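Local coordinates for putative cytoplasmic protein (Salmonella typhimurium LT2, PDB 2Q02) that is of unknown function but binds zinc in a xylose isomerase-like TIM barrel and may act as an isomerase, at residues F9-K14 / L31-V36; S186-S191 / E234-R239; E120-L125 / R159-P164; S147-V152 / H175-A180; N54-L59 / Q95-R100. All blocks are in the same frame, centred on the assembly; numbering follows the deposited sequence.

All five contacts belong to one TIM barrel, and only interaction 1 joins two of its strands; the others lie in the helices and connections around it. The zinc held by E139, D170, H197 and E245 lies within about 12 Å of side chains of interactions 1, 2 and 4: C10 and L176 are about 11 Å from it and Y238 about 12 Å. Interactions 2 and 4 touch directly, I188 CD1 packing 3.9 Å from A151 CB. Interactions 3 and 4 share helix 151-161, with centres 20 Å apart. A different zinc lies about 5 Å from the K123 side chain of interaction 3. Interaction 5 is remote from the annotated zinc site.

Interaction 1. Residues F9-K14 / L31-V36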
# COMPACT_ATOMS: atom_id res chain seq x y z
N PHE A 9 8.55 7.78 6.55
CA PHE A 9 7.50 6.87 7.03
C PHE A 9 6.11 7.45 6.76
O PHE A 9 5.90 8.66 6.81
CB PHE A 9 7.69 6.51 8.51
CG PHE A 9 8.84 5.57 8.75
CD1 PHE A 9 8.80 4.27 8.26
CD2 PHE A 9 9.95 5.98 9.48
CE1 PHE A 9 9.85 3.39 8.45
CE2 PHE A 9 11.03 5.08 9.71
CZ PHE A 9 10.97 3.78 9.18
N CYS A 10 5.17 6.55 6.45
CA CYS A 10 3.78 6.92 6.09
C CYS A 10 2.82 6.06 6.90
O CYS A 10 3.06 4.87 7.11
CB CYS A 10 3.54 6.68 4.59
SG CYS A 10 1.89 7.05 3.93
N ILE A 11 1.74 6.65 7.38
CA ILE A 11 0.78 5.88 8.13
C ILE A 11 -0.45 5.64 7.26
O ILE A 11 -1.16 6.58 6.88
CB ILE A 11 0.39 6.56 9.46
CG1 ILE A 11 1.64 7.09 10.20
CG2 ILE A 11 -0.42 5.59 10.33
CD1 ILE A 11 2.71 6.05 10.49
N ASN A 12 -0.69 4.37 6.97
CA ASN A 12 -1.89 3.97 6.26
C ASN A 12 -3.10 4.01 7.24
O ASN A 12 -3.01 3.57 8.40
CB ASN A 12 -1.68 2.58 5.64
CG ASN A 12 -2.77 2.20 4.65
OD1 ASN A 12 -3.94 2.18 5.01
ND2 ASN A 12 -2.38 1.88 3.41
N ARG A 13 -4.23 4.52 6.74
CA ARG A 13 -5.42 4.68 7.58
C ARG A 13 -6.05 3.37 8.06
O ARG A 13 -6.89 3.40 8.96
CB ARG A 13 -6.49 5.53 6.88
CG ARG A 13 -7.57 6.01 7.83
CD ARG A 13 -8.71 6.75 7.14
NE ARG A 13 -9.73 7.16 8.12
CZ ARG A 13 -11.03 7.33 7.85
NH1 ARG A 13 -11.49 7.13 6.62
NH2 ARG A 13 -11.86 7.70 8.81
N LYS A 14 -5.67 2.22 7.49
CA LYS A 14 -6.20 0.92 7.97
C LYS A 14 -5.86 0.64 9.43
O LYS A 14 -6.55 -0.16 10.07
CB LYS A 14 -5.72 -0.25 7.10
CG LYS A 14 -6.67 -1.48 7.13
CD LYS A 14 -7.80 -1.35 6.10
CE LYS A 14 -8.88 -2.41 6.30
NZ LYS A 14 -10.30 -1.93 6.04
N LEU A 31 2.64 12.36 16.28
CA LEU A 31 3.80 11.45 16.14
C LEU A 31 4.92 12.01 15.24
O LEU A 31 5.94 11.36 15.03
CB LEU A 31 3.34 10.12 15.57
CG LEU A 31 2.42 9.33 16.49
CD1 LEU A 31 1.88 8.09 15.79
CD2 LEU A 31 3.15 8.96 17.78
N GLU A 32 4.69 13.20 14.69
CA GLU A 32 5.65 13.90 13.84
C GLU A 32 5.99 13.19 12.54
O GLU A 32 7.14 13.22 12.11
CB GLU A 32 6.93 14.25 14.61
CG GLU A 32 6.81 15.50 15.45
CD GLU A 32 8.04 15.74 16.29
OE1 GLU A 32 8.33 14.89 17.17
OE2 GLU A 32 8.72 16.77 16.08
N PHE A 33 5.00 12.53 11.93
CA PHE A 33 5.10 12.06 10.55
C PHE A 33 4.32 13.01 9.67
O PHE A 33 3.49 13.76 10.15
CB PHE A 33 4.60 10.62 10.40
CG PHE A 33 5.34 9.66 11.26
CD1 PHE A 33 6.66 9.34 10.97
CD2 PHE A 33 4.75 9.13 12.41
CE1 PHE A 33 7.37 8.48 11.79
CE2 PHE A 33 5.46 8.27 13.24
CZ PHE A 33 6.77 7.95 12.93
N ASN A 34 4.60 12.99 8.38
CA ASN A 34 4.00 13.94 7.44
C ASN A 34 3.39 13.26 6.20
O ASN A 34 3.16 13.90 5.19
CB ASN A 34 5.05 14.97 7.01
CG ASN A 34 6.25 14.34 6.28
OD1 ASN A 34 6.21 13.19 5.81
ND2 ASN A 34 7.34 15.09 6.21
N LYS A 35 3.11 11.96 6.32
CA LYS A 35 2.56 11.17 5.22
C LYS A 35 1.48 10.23 5.70
O LYS A 35 1.62 9.60 6.74
CB LYS A 35 3.67 10.36 4.54
CG LYS A 35 4.68 11.25 3.78
CD LYS A 35 5.90 10.50 3.24
CE LYS A 35 6.73 11.40 2.36
NZ LYS A 35 7.13 12.52 3.19
N VAL A 36 0.40 10.15 4.93
CA VAL A 36 -0.67 9.16 5.15
C VAL A 36 -1.17 8.58 3.85
O VAL A 36 -0.85 9.07 2.78
CB VAL A 36 -1.93 9.75 5.85
CG1 VAL A 36 -1.59 10.21 7.25
CG2 VAL A 36 -2.53 10.91 5.03
O HOH W 1 6.40 11.01 7.76
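The backbone oxygen of K35 is met by two groups of strand 9-12: I11 N donates a hydrogen bond (3.0 Å, 169°), and the C10 CA adds a CA-H...O contact. In return V36 CA makes a CA-H...O contact with I11 O at 3.1 Å, beside the parallel bridge of I11 and V36; I11 also pairs through its backbone with E37. Branched at CB, I11 and V36 suit an extended strand, and their side chains lie on one face of the sheet. C10 turns SG anti to its own N (chi1 179°), which lays the sulfur 3.4 Å from V36 C; a small, polarisable thiol fits so close to a strand backbone. Ahead of the strand, the F33 ring packs against both F9 and I11, a broad apolar group suited to this buried place: its CE1 is 3.8 Å from F9 CB, while I11 crosses it at about a right angle with CD1. A water joins F9 O to N34 N. The contact belongs to the beta-alpha-beta unit of strand 9-12, helix 21-30 and strand 35-39. I11 and F33 meet I263 of helix 256-271, V36 meets F24 of helix 21-30, and C10 bonds through its backbone to Y242 and F244, where strand 242-244 closes the barrel.

Interaction 2. Residues S186-S191 / E234-R239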
# COMPACT_ATOMS: atom_id res chain seq x y z
N SER A 186 18.37 -10.16 -8.02
CA SER A 186 18.99 -9.96 -9.35
C SER A 186 18.04 -9.33 -10.37
O SER A 186 18.49 -8.65 -11.29
CB SER A 186 19.54 -11.29 -9.89
OG SER A 186 18.59 -12.35 -9.76
N ARG A 187 16.74 -9.53 -10.19
CA ARG A 187 15.76 -9.22 -11.22
C ARG A 187 14.88 -8.02 -10.93
O ARG A 187 14.28 -7.47 -11.85
CB ARG A 187 14.87 -10.43 -11.49
CG ARG A 187 15.65 -11.73 -11.73
CD ARG A 187 15.00 -12.55 -12.83
NE ARG A 187 15.25 -11.93 -14.13
CZ ARG A 187 14.40 -11.90 -15.16
NH1 ARG A 187 13.18 -12.46 -15.08
NH2 ARG A 187 14.75 -11.29 -16.28
N ILE A 188 14.81 -7.60 -9.67
CA ILE A 188 13.97 -6.46 -9.29
C ILE A 188 14.65 -5.13 -9.58
O ILE A 188 15.85 -4.96 -9.36
CB ILE A 188 13.53 -6.49 -7.80
CG1 ILE A 188 12.27 -5.64 -7.60
CG2 ILE A 188 14.66 -6.04 -6.86
CD1 ILE A 188 11.00 -6.33 -8.05
N ASP A 189 13.86 -4.19 -10.08
CA ASP A 189 14.33 -2.82 -10.27
C ASP A 189 13.85 -1.93 -9.12
O ASP A 189 12.66 -1.61 -9.02
CB ASP A 189 13.85 -2.29 -11.61
CG ASP A 189 14.77 -1.27 -12.18
OD1 ASP A 189 15.51 -0.63 -11.38
OD2 ASP A 189 14.76 -1.11 -13.43
N ILE A 190 14.79 -1.55 -8.25
CA ILE A 190 14.49 -0.78 -7.03
C ILE A 190 13.93 0.59 -7.35
O ILE A 190 13.05 1.09 -6.63
CB ILE A 190 15.76 -0.60 -6.19
CG1 ILE A 190 16.08 -1.90 -5.45
CG2 ILE A 190 15.66 0.60 -5.21
CD1 ILE A 190 15.01 -2.38 -4.43
N SER A 191 14.43 1.17 -8.42
CA SER A 191 13.99 2.48 -8.85
C SER A 191 12.53 2.49 -9.31
O SER A 191 11.90 3.55 -9.32
CB SER A 191 14.91 3.00 -9.97
OG SER A 191 14.52 2.44 -11.23
N GLU A 234 17.19 -1.09 1.51
CA GLU A 234 18.15 -0.05 1.85
C GLU A 234 19.53 -0.29 1.22
O GLU A 234 20.16 0.64 0.71
CB GLU A 234 18.30 0.10 3.37
CG GLU A 234 17.12 0.77 4.07
CD GLU A 234 16.67 2.05 3.38
OE1 GLU A 234 17.36 3.09 3.49
OE2 GLU A 234 15.61 2.00 2.73
N ASN A 235 19.98 -1.55 1.27
CA ASN A 235 21.28 -1.91 0.72
C ASN A 235 21.29 -1.83 -0.80
O ASN A 235 22.31 -1.44 -1.39
CB ASN A 235 21.71 -3.28 1.22
CG ASN A 235 22.09 -3.26 2.70
OD1 ASN A 235 22.80 -2.37 3.16
ND2 ASN A 235 21.61 -4.24 3.45
N MSE A 236 20.15 -2.14 -1.43
CA MSE A 236 20.01 -2.05 -2.89
C MSE A 236 19.63 -0.64 -3.38
O MSE A 236 19.46 -0.42 -4.59
CB MSE A 236 18.99 -3.05 -3.39
CG MSE A 236 19.34 -4.53 -3.18
SE MSE A 236 17.70 -5.59 -3.63
CE MSE A 236 17.48 -5.06 -5.49
N GLY A 237 19.51 0.31 -2.45
CA GLY A 237 19.45 1.74 -2.77
C GLY A 237 18.08 2.38 -2.70
O GLY A 237 17.91 3.49 -3.20
N TYR A 238 17.10 1.72 -2.10
CA TYR A 238 15.74 2.30 -2.00
C TYR A 238 15.73 3.51 -1.07
O TYR A 238 16.10 3.37 0.10
CB TYR A 238 14.74 1.27 -1.49
CG TYR A 238 13.30 1.75 -1.41
CD1 TYR A 238 12.56 1.97 -2.56
CD2 TYR A 238 12.67 1.94 -0.19
CE1 TYR A 238 11.20 2.38 -2.50
CE2 TYR A 238 11.32 2.35 -0.11
CZ TYR A 238 10.60 2.57 -1.27
OH TYR A 238 9.29 3.00 -1.19
N ARG A 239 15.28 4.65 -1.59
CA ARG A 239 15.10 5.88 -0.80
C ARG A 239 13.64 6.32 -0.74
O ARG A 239 13.36 7.48 -0.42
CB ARG A 239 15.91 7.02 -1.44
CG ARG A 239 17.41 6.81 -1.42
CD ARG A 239 17.97 6.95 0.00
NE ARG A 239 19.27 6.28 0.12
CZ ARG A 239 19.47 5.04 0.59
NH1 ARG A 239 18.46 4.29 1.02
NH2 ARG A 239 20.71 4.55 0.63
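I190 reaches across to M236 and Y238, and these three residues account for most of the contact. Its two branches divide the work. CG1 goes to M236, 3.5 Å from CE, with CD1 following alongside; CG2, anti to the I190 backbone N, goes to the start of Y238, 3.6 Å from Y238 N and 3.9 Å from its CB. A beta-branched residue suits this place because a single side chain can serve two neighbours. M236 is a selenomethionine in this structure. Its chain runs extended and then bends at the selenium (chi3 60°), bringing the terminal CE between I190 and I188, whose CG2 is a close 3.3 Å away; a long, flexible side chain can follow such a bend. Y238 offers mainly its CB and backbone here. Its ring extends inward, stacks edge-to-face with Y242 and is tied by OH to I241 O.

G237 makes the turn between M236 and Y238. It is the positive-phi residue of a Schellman motif that ends helix 226-235, and this backbone shape itself demands a residue without a CB. Beyond it R239 NH1 forms a salt bridge with E234 OE1 (3.0 Å), and E234 OE2 pairs with R8. With these charges and Y238 OH engaged away from the interface, the chain just beyond the two helices is joined by hydrophobic contact, which depends on the fit of shapes rather than on bond direction.

Interaction 3. Residues E120-L125 / R159-P164; sequences EAIKRL and REAGSP
Apolar contact comes first: I122 pushes its CG2 methyl between A161 and S163, 3.7 Å from A161 CB and 3.6 Å from S163 CB. That methyl lies anti to the backbone N (chi1 -68° for CG1), which sends it across to the other segment. A161 is small enough for the helices to approach, K123 and A161 having CA atoms 5.4 Å apart. The aliphatic part of K123 runs alongside the same alanine, CG lying 3.8 Å from A161 CB and 3.5 Å from A161 O; lysine suits the border of the contact because its carbons can pack while its amine extends onward.

The polar interactions lie around this patch. S163 OG, anti to its backbone N, is engaged by S126 OG and F165 N outside the segments. G162, with positive phi, closes helix 151-161 in a Schellman motif, and its N bonds to R159 O (3.0 Å).

Charge enters only at a distance: K123 NZ and E160 OE2 have opposite signs but lie 6.3 Å apart, so they form no salt bridge. The chemistry is therefore mainly apolar, a helix and the end of its neighbour meeting through an isoleucine methyl, an alanine and the lysine's carbons.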
# COMPACT_ATOMS: atom_id res chain seq x y z
N GLU A 120 -2.67 -4.78 -21.54
CA GLU A 120 -3.72 -3.93 -22.06
C GLU A 120 -4.39 -3.09 -20.97
O GLU A 120 -4.67 -1.90 -21.16
CB GLU A 120 -4.82 -4.69 -22.82
CG GLU A 120 -5.62 -3.79 -23.77
CD GLU A 120 -4.72 -3.10 -24.84
OE1 GLU A 120 -3.68 -3.70 -25.23
OE2 GLU A 120 -5.04 -1.96 -25.29
N ALA A 121 -4.65 -3.68 -19.82
CA ALA A 121 -5.25 -2.92 -18.71
C ALA A 121 -4.34 -1.80 -18.19
O ALA A 121 -4.78 -0.70 -17.86
CB ALA A 121 -5.66 -3.86 -17.55
N ILE A 122 -3.04 -2.08 -18.11
CA ILE A 122 -2.08 -1.09 -17.67
C ILE A 122 -2.03 0.06 -18.67
O ILE A 122 -2.01 1.23 -18.24
CB ILE A 122 -0.67 -1.68 -17.42
CG1 ILE A 122 -0.68 -2.62 -16.22
CG2 ILE A 122 0.35 -0.59 -17.15
CD1 ILE A 122 0.56 -3.49 -16.13
N LYS A 123 -2.02 -0.24 -19.97
CA LYS A 123 -2.02 0.80 -21.02
C LYS A 123 -3.21 1.73 -20.89
O LYS A 123 -3.06 2.95 -20.88
CB LYS A 123 -2.00 0.20 -22.44
CG LYS A 123 -0.64 -0.37 -22.90
CD LYS A 123 -0.75 -1.01 -24.30
CE LYS A 123 0.63 -1.42 -24.88
NZ LYS A 123 0.57 -2.54 -25.90
N ARG A 124 -4.41 1.13 -20.83
CA ARG A 124 -5.66 1.89 -20.73
C ARG A 124 -5.73 2.73 -19.45
O ARG A 124 -6.15 3.88 -19.46
CB ARG A 124 -6.86 0.93 -20.75
CG ARG A 124 -8.20 1.69 -20.61
CD ARG A 124 -9.42 0.86 -20.96
NE ARG A 124 -10.61 1.71 -21.02
CZ ARG A 124 -11.87 1.27 -20.96
NH1 ARG A 124 -12.15 -0.02 -20.79
NH2 ARG A 124 -12.87 2.15 -21.03
N LEU A 125 -5.34 2.12 -18.33
CA LEU A 125 -5.33 2.83 -17.07
C LEU A 125 -4.26 3.90 -17.02
O LEU A 125 -4.44 4.89 -16.35
CB LEU A 125 -5.14 1.86 -15.88
CG LEU A 125 -6.33 0.96 -15.54
CD1 LEU A 125 -5.90 -0.21 -14.68
CD2 LEU A 125 -7.44 1.72 -14.86
N ARG A 159 6.68 -2.24 -18.13
CA ARG A 159 7.60 -1.86 -19.21
C ARG A 159 7.04 -2.18 -20.58
O ARG A 159 7.17 -1.39 -21.51
CB ARG A 159 8.96 -2.54 -19.07
CG ARG A 159 9.76 -2.14 -17.85
CD ARG A 159 11.21 -2.51 -18.01
NE ARG A 159 11.41 -3.97 -18.10
CZ ARG A 159 11.55 -4.80 -17.06
NH1 ARG A 159 11.49 -4.35 -15.82
NH2 ARG A 159 11.75 -6.09 -17.28
N GLU A 160 6.43 -3.34 -20.73
CA GLU A 160 5.86 -3.74 -22.01
C GLU A 160 4.69 -2.82 -22.41
O GLU A 160 4.50 -2.52 -23.59
CB GLU A 160 5.38 -5.17 -21.88
CG GLU A 160 4.97 -5.82 -23.14
CD GLU A 160 4.49 -7.21 -22.85
OE1 GLU A 160 5.17 -7.92 -22.05
OE2 GLU A 160 3.44 -7.58 -23.42
N ALA A 161 3.95 -2.38 -21.40
CA ALA A 161 2.87 -1.41 -21.56
C ALA A 161 3.35 0.02 -21.87
O ALA A 161 2.56 0.87 -22.29
CB ALA A 161 2.00 -1.40 -20.31
N GLY A 162 4.65 0.28 -21.68
CA GLY A 162 5.22 1.62 -21.86
C GLY A 162 4.65 2.62 -20.85
O GLY A 162 4.46 3.80 -21.18
N SER A 163 4.39 2.15 -19.63
CA SER A 163 3.67 2.91 -18.62
C SER A 163 4.62 3.57 -17.62
O SER A 163 5.66 3.03 -17.29
CB SER A 163 2.74 1.97 -17.87
OG SER A 163 2.30 2.52 -16.62
N PRO A 164 4.24 4.74 -17.11
CA PRO A 164 4.99 5.35 -16.00
C PRO A 164 4.67 4.78 -14.61
O PRO A 164 5.27 5.21 -13.62
CB PRO A 164 4.51 6.81 -16.03
CG PRO A 164 3.07 6.68 -16.49
CD PRO A 164 3.08 5.57 -17.50

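Interaction 4. Residues S147-V152 / H175-A180; sequences SLRSAV and HLYEEA
Y177 is packed between the turn that carries it and the chain of R149 and S150, and this is the tight part of the contact. On one face of its ring lies R149 C, toward the rim; on the opposite face are E179 C and A180 N, folded back by the type I turn from Y177 to A180. S150 CB meets the ring at CE2 (3.6 Å). The tyrosine CG stands anti to its backbone N (chi1 -178°), which swings the ring out from the helix end into this slot, and a broad flat residue fills it well.

R149 adds a second surface. Its side chain bends at chi3, and its guanidinium comes to the ring with the two planes 79° apart, so that Y177 CD1 sits 3.6 Å above the centre of the guanidinium face. The ring presents its rim, not its pi face, which makes this a T-shaped arrangement rather than a cation-pi stack.

The outer side is looser. R149 NH1 reaches E179 OE2 at 3.4 Å in a weak, bent salt bridge (136° at the hydrogen), the guanidinium and carboxylate meeting obliquely. E179 is exposed, so water probably weakens that attraction further. R149 NH2 is held more firmly by G142 O, outside the segments, while L176 O lies 3.5 Å from it near the guanidinium plane. S150, the N-cap of helix 151-161, turns its OG to W153 N.

The chemistry implies that van der Waals contact with Y177 carries the join; the guanidinium is held mainly by partners outside the contact, among them G142 O, and the ion pair to E179 is marginal.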
# COMPACT_ATOMS: atom_id res chain seq x y z
N SER A 147 -3.92 -13.38 -9.53
CA SER A 147 -3.56 -13.39 -10.94
C SER A 147 -2.21 -12.71 -11.21
O SER A 147 -1.72 -12.77 -12.32
CB SER A 147 -4.64 -12.70 -11.78
OG SER A 147 -4.69 -11.31 -11.52
N LEU A 148 -1.65 -12.03 -10.21
CA LEU A 148 -0.40 -11.30 -10.37
C LEU A 148 0.32 -11.24 -9.01
O LEU A 148 -0.01 -10.42 -8.16
CB LEU A 148 -0.68 -9.88 -10.94
CG LEU A 148 0.50 -8.92 -11.12
CD1 LEU A 148 1.56 -9.47 -12.10
CD2 LEU A 148 0.06 -7.53 -11.57
N ARG A 149 1.29 -12.13 -8.83
CA ARG A 149 1.94 -12.36 -7.54
C ARG A 149 3.38 -11.86 -7.45
O ARG A 149 3.88 -11.56 -6.36
CB ARG A 149 1.95 -13.86 -7.29
CG ARG A 149 0.61 -14.50 -7.51
CD ARG A 149 0.72 -15.98 -7.32
NE ARG A 149 1.15 -16.33 -5.98
CZ ARG A 149 1.82 -17.42 -5.65
NH1 ARG A 149 2.17 -18.30 -6.58
NH2 ARG A 149 2.15 -17.63 -4.38
N SER A 150 4.06 -11.81 -8.60
CA SER A 150 5.47 -11.42 -8.66
C SER A 150 5.60 -9.93 -8.95
O SER A 150 5.04 -9.42 -9.94
CB SER A 150 6.22 -12.21 -9.74
OG SER A 150 7.52 -11.67 -9.95
N ALA A 151 6.34 -9.26 -8.09
CA ALA A 151 6.73 -7.87 -8.31
C ALA A 151 7.64 -7.73 -9.54
O ALA A 151 7.51 -6.76 -10.30
CB ALA A 151 7.40 -7.29 -7.06
N VAL A 152 8.53 -8.70 -9.73
CA VAL A 152 9.45 -8.72 -10.88
C VAL A 152 8.66 -8.76 -12.19
O VAL A 152 8.92 -7.97 -13.10
CB VAL A 152 10.41 -9.94 -10.79
CG1 VAL A 152 11.05 -10.25 -12.16
CG2 VAL A 152 11.46 -9.73 -9.73
N HIS A 175 6.09 -12.11 1.14
CA HIS A 175 6.26 -13.29 1.97
C HIS A 175 5.42 -14.46 1.49
O HIS A 175 5.88 -15.59 1.50
CB HIS A 175 5.91 -12.96 3.42
CG HIS A 175 6.14 -14.09 4.38
ND1 HIS A 175 5.12 -14.74 5.03
CD2 HIS A 175 7.29 -14.66 4.82
CE1 HIS A 175 5.62 -15.65 5.84
NE2 HIS A 175 6.93 -15.63 5.72
N LEU A 176 4.20 -14.17 1.05
CA LEU A 176 3.28 -15.23 0.55
C LEU A 176 3.65 -15.77 -0.82
O LEU A 176 3.35 -16.92 -1.13
CB LEU A 176 1.82 -14.77 0.53
CG LEU A 176 1.00 -15.14 1.75
CD1 LEU A 176 1.42 -14.31 2.95
CD2 LEU A 176 -0.46 -14.92 1.41
N TYR A 177 4.27 -14.93 -1.65
CA TYR A 177 4.80 -15.39 -2.94
C TYR A 177 6.04 -16.19 -2.65
O TYR A 177 7.11 -15.64 -2.50
CB TYR A 177 5.14 -14.22 -3.88
CG TYR A 177 5.65 -14.68 -5.24
CD1 TYR A 177 5.08 -15.77 -5.89
CD2 TYR A 177 6.70 -14.02 -5.86
CE1 TYR A 177 5.54 -16.18 -7.14
CE2 TYR A 177 7.18 -14.43 -7.10
CZ TYR A 177 6.59 -15.51 -7.73
OH TYR A 177 7.05 -15.92 -8.94
N GLU A 178 5.89 -17.51 -2.57
CA GLU A 178 6.95 -18.34 -1.98
C GLU A 178 8.08 -18.69 -2.95
O GLU A 178 9.09 -19.30 -2.56
CB GLU A 178 6.34 -19.60 -1.34
CG GLU A 178 5.37 -19.28 -0.19
CD GLU A 178 5.33 -20.36 0.87
OE1 GLU A 178 6.35 -20.51 1.60
OE2 GLU A 178 4.29 -21.06 0.99
N GLU A 179 7.90 -18.27 -4.19
CA GLU A 179 8.90 -18.43 -5.22
C GLU A 179 9.66 -17.10 -5.40
O GLU A 179 10.40 -16.94 -6.36
CB GLU A 179 8.21 -18.84 -6.53
CG GLU A 179 7.41 -20.18 -6.42
CD GLU A 179 5.95 -20.04 -5.95
OE1 GLU A 179 5.69 -19.91 -4.73
OE2 GLU A 179 5.05 -20.09 -6.81
N ALA A 180 9.47 -16.18 -4.45
CA ALA A 180 9.89 -14.78 -4.62
C ALA A 180 11.38 -14.57 -4.51
O ALA A 180 11.91 -13.71 -5.21
CB ALA A 180 9.21 -13.88 -3.59

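Interaction 5. Residues N54-L59 / Q95-R100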
# COMPACT_ATOMS: atom_id res chain seq x y z
N ASN A 54 -12.69 19.50 -0.20
CA ASN A 54 -12.11 20.70 0.39
C ASN A 54 -11.83 20.56 1.89
O ASN A 54 -10.78 20.99 2.39
CB ASN A 54 -13.09 21.86 0.18
CG ASN A 54 -12.40 23.15 -0.14
OD1 ASN A 54 -12.42 24.10 0.64
ND2 ASN A 54 -11.79 23.20 -1.32
N GLN A 55 -12.77 19.97 2.60
CA GLN A 55 -12.62 19.73 4.02
C GLN A 55 -11.38 18.86 4.26
O GLN A 55 -10.55 19.17 5.11
CB GLN A 55 -13.90 19.11 4.60
CG GLN A 55 -15.08 20.09 4.68
CD GLN A 55 -16.39 19.42 5.09
OE1 GLN A 55 -16.98 18.64 4.35
NE2 GLN A 55 -16.84 19.74 6.29
N VAL A 56 -11.24 17.81 3.47
CA VAL A 56 -10.14 16.86 3.63
C VAL A 56 -8.79 17.49 3.27
O VAL A 56 -7.79 17.24 3.94
CB VAL A 56 -10.38 15.59 2.79
CG1 VAL A 56 -9.22 14.60 2.92
CG2 VAL A 56 -11.67 14.93 3.23
N ARG A 57 -8.78 18.30 2.21
CA ARG A 57 -7.59 19.06 1.83
C ARG A 57 -7.15 19.99 2.94
O ARG A 57 -5.97 20.03 3.28
CB ARG A 57 -7.86 19.94 0.60
CG ARG A 57 -7.66 19.30 -0.76
CD ARG A 57 -7.52 20.39 -1.81
NE ARG A 57 -7.79 19.91 -3.17
CZ ARG A 57 -6.90 19.76 -4.15
NH1 ARG A 57 -5.61 20.06 -4.00
NH2 ARG A 57 -7.31 19.29 -5.33
N ASN A 58 -8.09 20.75 3.49
CA ASN A 58 -7.81 21.68 4.59
C ASN A 58 -7.28 20.99 5.84
O ASN A 58 -6.40 21.54 6.51
CB ASN A 58 -9.05 22.50 4.96
CG ASN A 58 -9.49 23.43 3.84
OD1 ASN A 58 -8.94 23.40 2.74
ND2 ASN A 58 -10.49 24.25 4.12
N LEU A 59 -7.82 19.81 6.14
CA LEU A 59 -7.35 18.99 7.26
C LEU A 59 -5.90 18.55 7.04
O LEU A 59 -5.04 18.74 7.90
CB LEU A 59 -8.26 17.77 7.46
CG LEU A 59 -9.65 18.06 8.06
CD1 LEU A 59 -10.46 16.78 8.17
CD2 LEU A 59 -9.56 18.73 9.42
N GLN A 95 -7.73 13.08 -6.91
CA GLN A 95 -7.55 14.44 -7.37
C GLN A 95 -8.11 15.45 -6.35
O GLN A 95 -7.46 16.44 -6.02
CB GLN A 95 -8.20 14.60 -8.73
CG GLN A 95 -7.97 15.93 -9.41
CD GLN A 95 -8.67 15.98 -10.73
OE1 GLN A 95 -9.85 15.64 -10.84
NE2 GLN A 95 -7.94 16.36 -11.76
N GLY A 96 -9.31 15.17 -5.83
CA GLY A 96 -9.98 16.06 -4.89
C GLY A 96 -9.33 16.23 -3.54
O GLY A 96 -9.31 17.34 -3.00
N VAL A 97 -8.80 15.15 -2.97
CA VAL A 97 -8.10 15.25 -1.66
C VAL A 97 -6.64 15.66 -1.81
O VAL A 97 -6.00 15.99 -0.83
CB VAL A 97 -8.18 13.95 -0.81
CG1 VAL A 97 -9.64 13.55 -0.59
CG2 VAL A 97 -7.36 12.81 -1.44
N GLY A 98 -6.13 15.64 -3.03
CA GLY A 98 -4.72 15.94 -3.29
C GLY A 98 -3.80 14.73 -3.15
O GLY A 98 -2.60 14.88 -2.87
N ALA A 99 -4.35 13.53 -3.36
CA ALA A 99 -3.56 12.31 -3.31
C ALA A 99 -2.68 12.19 -4.55
O ALA A 99 -3.10 12.44 -5.69
CB ALA A 99 -4.44 11.11 -3.17
N ARG A 100 -1.44 11.79 -4.32
CA ARG A 100 -0.43 11.68 -5.36
C ARG A 100 -0.68 10.46 -6.26
O ARG A 100 -0.48 10.51 -7.47
CB ARG A 100 0.93 11.51 -4.66
CG ARG A 100 2.13 11.47 -5.60
CD ARG A 100 3.44 11.77 -4.81
NE ARG A 100 4.20 10.56 -4.45
CZ ARG A 100 5.11 10.49 -3.49
NH1 ARG A 100 5.40 11.54 -2.73
NH2 ARG A 100 5.74 9.35 -3.28
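V56 and V97 touch through their CG1 methyls, 3.7 Å apart, where helix 53-62 meets the C-terminal end of helix 81-97 in the outer layer of the TIM barrel. The two side chains meet obliquely, and compact branched residues suit a buried seam where helices come close: R57 and V97 have CA atoms only 5.2 Å apart.

Beside this apolar pair, R57 reaches across the helix end. Its chain is extended from CG to NE, with CG lying opposite the carbonyl carbon (chi1 -87°), and so it runs past the last carbonyls of helix 81-97. NE comes within 3.0 Å of G96 O, while CG is 3.4 Å from that same oxygen. NH2 is 2.9 Å from Q95 O, but the angle there is too poor for a hydrogen bond. An arginine is apt at such an end, because its positive charge probably gains from the carbonyls gathered there.

Further out, G98 positions these carbonyls. Its positive phi makes it the C-prime residue of a Schellman motif, and its backbone angles require the lack of a CB, which also lets the R57 guanidinium lie over it. V97 in turn rests on I67 and I70 of strand 66-73, and T48 touches both valines. Within the turn the hydrogen bond from G98 N to Q95 O is weak at 3.4 Å, while G98 CA lies 4.2 Å above one face of the R57 guanidinium, toward its rim.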